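Local structure of peptide ABC transporter, peptide-binding protein (Enterococcus faecalis, 3O6P) at residues 31-36 and 223-228. The protein is probably the peptide-binding component of an ABC transporter for peptide uptake, here represented by one part of the longer chain. Sequence-based numbering, arbitrary orientation. Where two conformers were deposited one is given.
Sequences YSIDRK and VPLFQK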
ATOM      1  N   TYR A  31      -9.742   2.967   4.137  1.00 11.01           N
ATOM      2  CA  TYR A  31     -10.874   2.706   5.021  1.00 11.55           C
ATOM      3  C   TYR A  31     -12.089   2.148   4.300  1.00 11.70           C
ATOM      4  O   TYR A  31     -12.968   1.535   4.935  1.00 12.33           O
ATOM      5  CB  TYR A  31     -11.315   4.025   5.679  1.00 11.94           C
ATOM      6  CG  TYR A  31     -10.541   4.474   6.886  1.00 14.27           C
ATOM      7  CD1 TYR A  31     -10.375   3.637   7.987  1.00 15.90           C
ATOM      8  CD2 TYR A  31     -10.081   5.801   6.974  1.00 15.90           C
ATOM      9  CE1 TYR A  31      -9.699   4.097   9.139  1.00 18.52           C
ATOM     10  CE2 TYR A  31      -9.420   6.280   8.118  1.00 18.78           C
ATOM     11  CZ  TYR A  31      -9.218   5.421   9.187  1.00 20.09           C
ATOM     12  OH  TYR A  31      -8.567   5.903  10.301  1.00 22.57           O
ATOM     13  N   SER A  32     -12.163   2.361   2.995  0.50 11.62           N
ATOM     14  CA  SER A  32     -13.362   1.973   2.265  0.50 11.53           C
ATOM     15  C   SER A  32     -13.345   0.522   1.775  0.50 11.53           C
ATOM     16  O   SER A  32     -14.332   0.081   1.178  0.50 11.32           O
ATOM     17  CB  SER A  32     -13.559   2.889   1.055  0.50 11.36           C
ATOM     18  OG  SER A  32     -12.657   2.514   0.043  0.50 12.50           O
ATOM     19  N   ILE A  33     -12.241  -0.203   1.991  1.00 11.92           N
ATOM     20  CA  ILE A  33     -12.110  -1.554   1.421  1.00 11.70           C
ATOM     21  C   ILE A  33     -12.162  -2.615   2.516  1.00 12.61           C
ATOM     22  O   ILE A  33     -11.298  -2.662   3.396  1.00 13.59           O
ATOM     23  CB  ILE A  33     -10.796  -1.677   0.603  1.00 11.58           C
ATOM     24  CG1 ILE A  33     -10.673  -0.569  -0.471  1.00 11.12           C
ATOM     25  CG2 ILE A  33     -10.626  -3.107   0.022  1.00 12.60           C
ATOM     26  CD1 ILE A  33      -9.230  -0.415  -0.970  1.00 11.14           C
ATOM     27  N   ASP A  34     -13.188  -3.445   2.460  1.00 12.79           N
ATOM     28  CA  ASP A  34     -13.374  -4.534   3.429  1.00 13.06           C
ATOM     29  C   ASP A  34     -12.444  -5.667   3.027  1.00 13.08           C
ATOM     30  O   ASP A  34     -12.804  -6.502   2.205  1.00 14.26           O
ATOM     31  CB  ASP A  34     -14.845  -4.961   3.411  1.00 13.93           C
ATOM     32  CG  ASP A  34     -15.199  -5.991   4.469  1.00 15.17           C
ATOM     33  OD1 ASP A  34     -14.288  -6.562   5.126  1.00 18.01           O
ATOM     34  OD2 ASP A  34     -16.432  -6.248   4.630  1.00 15.88           O
ATOM     35  N   ARG A  35     -11.245  -5.682   3.609  1.00 12.84           N
ATOM     36  CA  ARG A  35     -10.223  -6.685   3.275  1.00 13.94           C
ATOM     37  C   ARG A  35     -10.675  -8.104   3.648  1.00 14.18           C
ATOM     38  O   ARG A  35     -10.304  -9.079   2.966  1.00 14.07           O
ATOM     39  CB  ARG A  35      -8.912  -6.431   4.051  1.00 13.89           C
ATOM     40  CG  ARG A  35      -8.282  -5.015   4.049  1.00 17.69           C
ATOM     41  CD  ARG A  35      -7.968  -4.567   2.691  1.00 17.71           C
ATOM     42  NE  ARG A  35      -7.037  -3.415   2.614  1.00 14.43           N
ATOM     43  CZ  ARG A  35      -7.271  -2.175   3.072  1.00 12.08           C
ATOM     44  NH1 ARG A  35      -8.392  -1.858   3.732  1.00 14.35           N
ATOM     45  NH2 ARG A  35      -6.381  -1.219   2.857  1.00 12.88           N
ATOM     46  N   LYS A  36     -11.431  -8.229   4.741  1.00 14.80           N
ATOM     47  CA  LYS A  36     -11.948  -9.538   5.152  1.00 16.12           C
ATOM     48  C   LYS A  36     -12.870 -10.111   4.053  1.00 16.17           C
ATOM     49  O   LYS A  36     -12.725 -11.258   3.628  1.00 16.02           O
ATOM     50  CB  LYS A  36     -12.689  -9.426   6.496  1.00 16.72           C
ATOM     51  CG  LYS A  36     -13.097 -10.775   7.086  1.00 20.75           C
ATOM     52  CD  LYS A  36     -13.846 -10.603   8.415  1.00 28.78           C
ATOM     53  CE  LYS A  36     -14.129 -11.957   9.075  1.00 33.14           C
ATOM     54  NZ  LYS A  36     -12.887 -12.657   9.564  1.00 37.23           N
ATOM     55  N   VAL A 223      -1.408   1.277  -0.353  1.00  9.70           N
ATOM     56  CA  VAL A 223      -2.630   0.693   0.236  1.00 10.58           C
ATOM     57  C   VAL A 223      -2.547  -0.840   0.115  1.00 10.69           C
ATOM     58  O   VAL A 223      -2.896  -1.395  -0.937  1.00 11.78           O
ATOM     59  CB  VAL A 223      -3.936   1.247  -0.426  1.00 10.54           C
ATOM     60  CG1 VAL A 223      -5.187   0.591   0.223  1.00 12.41           C
ATOM     61  CG2 VAL A 223      -4.014   2.773  -0.292  1.00 11.18           C
ATOM     62  N   PRO A 224      -2.042  -1.530   1.160  1.00 11.28           N
ATOM     63  CA  PRO A 224      -1.997  -3.016   1.085  1.00 11.22           C
ATOM     64  C   PRO A 224      -3.395  -3.600   1.007  1.00 11.83           C
ATOM     65  O   PRO A 224      -4.307  -3.097   1.663  1.00 12.11           O
ATOM     66  CB  PRO A 224      -1.296  -3.416   2.400  1.00 12.43           C
ATOM     67  CG  PRO A 224      -0.504  -2.168   2.798  1.00 12.58           C
ATOM     68  CD  PRO A 224      -1.461  -1.033   2.428  1.00 11.63           C
ATOM     69  N   LEU A 225      -3.551  -4.618   0.161  1.00 10.86           N
ATOM     70  CA  LEU A 225      -4.851  -5.248  -0.058  1.00 10.77           C
ATOM     71  C   LEU A 225      -4.955  -6.611   0.629  1.00 11.30           C
ATOM     72  O   LEU A 225      -5.977  -6.912   1.257  1.00 11.57           O
ATOM     73  CB  LEU A 225      -5.133  -5.370  -1.560  1.00 10.35           C
ATOM     74  CG  LEU A 225      -5.192  -4.042  -2.320  1.00 11.00           C
ATOM     75  CD1 LEU A 225      -5.400  -4.374  -3.799  1.00 12.84           C
ATOM     76  CD2 LEU A 225      -6.352  -3.178  -1.770  1.00 12.76           C
ATOM     77  N   PHE A 226      -3.912  -7.437   0.509  1.00 11.26           N
ATOM     78  CA  PHE A 226      -3.905  -8.733   1.167  1.00 12.44           C
ATOM     79  C   PHE A 226      -2.500  -9.303   1.177  1.00 13.55           C
ATOM     80  O   PHE A 226      -1.611  -8.801   0.477  1.00 13.20           O
ATOM     81  CB  PHE A 226      -4.893  -9.728   0.496  1.00 12.66           C
ATOM     82  CG  PHE A 226      -4.620  -9.997  -0.979  1.00 14.05           C
ATOM     83  CD1 PHE A 226      -3.705 -10.988  -1.358  1.00 13.96           C
ATOM     84  CD2 PHE A 226      -5.311  -9.306  -1.985  1.00 14.50           C
ATOM     85  CE1 PHE A 226      -3.442 -11.283  -2.733  1.00 16.35           C
ATOM     86  CE2 PHE A 226      -5.071  -9.580  -3.358  1.00 14.13           C
ATOM     87  CZ  PHE A 226      -4.126 -10.578  -3.732  1.00 16.91           C
ATOM     88  N   GLN A 227      -2.304 -10.342   1.984  1.00 15.29           N
ATOM     89  CA  GLN A 227      -1.052 -11.113   2.002  1.00 17.44           C
ATOM     90  C   GLN A 227      -1.339 -12.537   1.509  1.00 19.38           C
ATOM     91  O   GLN A 227      -2.410 -13.087   1.755  1.00 18.23           O
ATOM     92  CB  GLN A 227      -0.485 -11.132   3.426  1.00 17.50           C
ATOM     93  CG  GLN A 227       0.668 -12.125   3.633  1.00 18.33           C
ATOM     94  CD  GLN A 227       1.136 -12.169   5.070  1.00 19.53           C
ATOM     95  OE1 GLN A 227       0.997 -11.188   5.829  1.00 19.48           O
ATOM     96  NE2 GLN A 227       1.697 -13.310   5.464  1.00 21.94           N
ATOM     97  N   LYS A 228      -0.390 -13.126   0.796  1.00 22.12           N
ATOM     98  CA  LYS A 228      -0.541 -14.514   0.365  1.00 26.78           C
ATOM     99  C   LYS A 228       0.821 -15.127   0.609  1.00 30.42           C
ATOM    100  O   LYS A 228       1.799 -14.743  -0.039  1.00 30.47           O
ATOM    101  CB  LYS A 228      -0.973 -14.577  -1.110  1.00 26.40           C
ATOM    102  CG  LYS A 228      -1.512 -15.960  -1.562  1.00 29.81           C
ATOM    103  CD  LYS A 228      -2.284 -15.842  -2.879  1.00 32.95           C
ATOM    104  CE  LYS A 228      -2.978 -17.145  -3.289  1.00 35.60           C
ATOM    105  NZ  LYS A 228      -2.059 -18.283  -3.196  1.00 37.56           N
TER
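Arg35 makes the polar link between the two segments, gripping the backbone carbonyl of Pro224 side-on. Its NE donates to Pro224 O at 2.9 Å. NH2 donates to the same Pro224 O at 3.0 Å. The oxygen lies close to the guanidinium plane, 7° out of it for the NE bond. NE comes in within the carbonyl plane, whereas NH2 sits nearly in line with the C=O bond (165°). The chain folds at chi2 (-59°), and CG stands beside the backbone N, which carries the guanidinium from the first turn of helix 35-43 to the carbonyl of Pro224.

Two further bonds help to fix the rotation of the guanidinium. NH1 makes a weak bond to Ile33 O within its own segment, and NH2 also bonds Ser30 OG. All three nitrogens are therefore engaged. Leu225 O lies at the guanidinium edge, 3.4 Å from Arg35 CD. This carbonyl is buried and has no hydrogen-bond partner in the model. The methyl CG1 of Val223 lies beside the guanidinium, oblique to its plane and 3.4 Å from Arg35 NH2, the two side chains crossing at about a right angle.

The apolar contacts centre on Ile33 CD1. It meets Leu225 CD2 at 4.1 Å, with the two side chains at a slant to each other. The same methyl lies 4.3 Å from Val223 CG1. Val118 of helix 109-125 and Met9 of strand 5-11 also touch Ile33.

Within this fragment strand 223-228 is an outermost strand of the mixed sheet and pairs antiparallel with strand 5-11. Leu225 and Phe226 both face Gln7 in a classic beta bulge. Asp34 is the N-cap of helix 35-43, its OD1 accepting from Ala37 N. The contact thus joins a capped helix start to a bulged outer strand of the fragment's sheet, within an alpha/beta portion of a family 5 solute-binding protein.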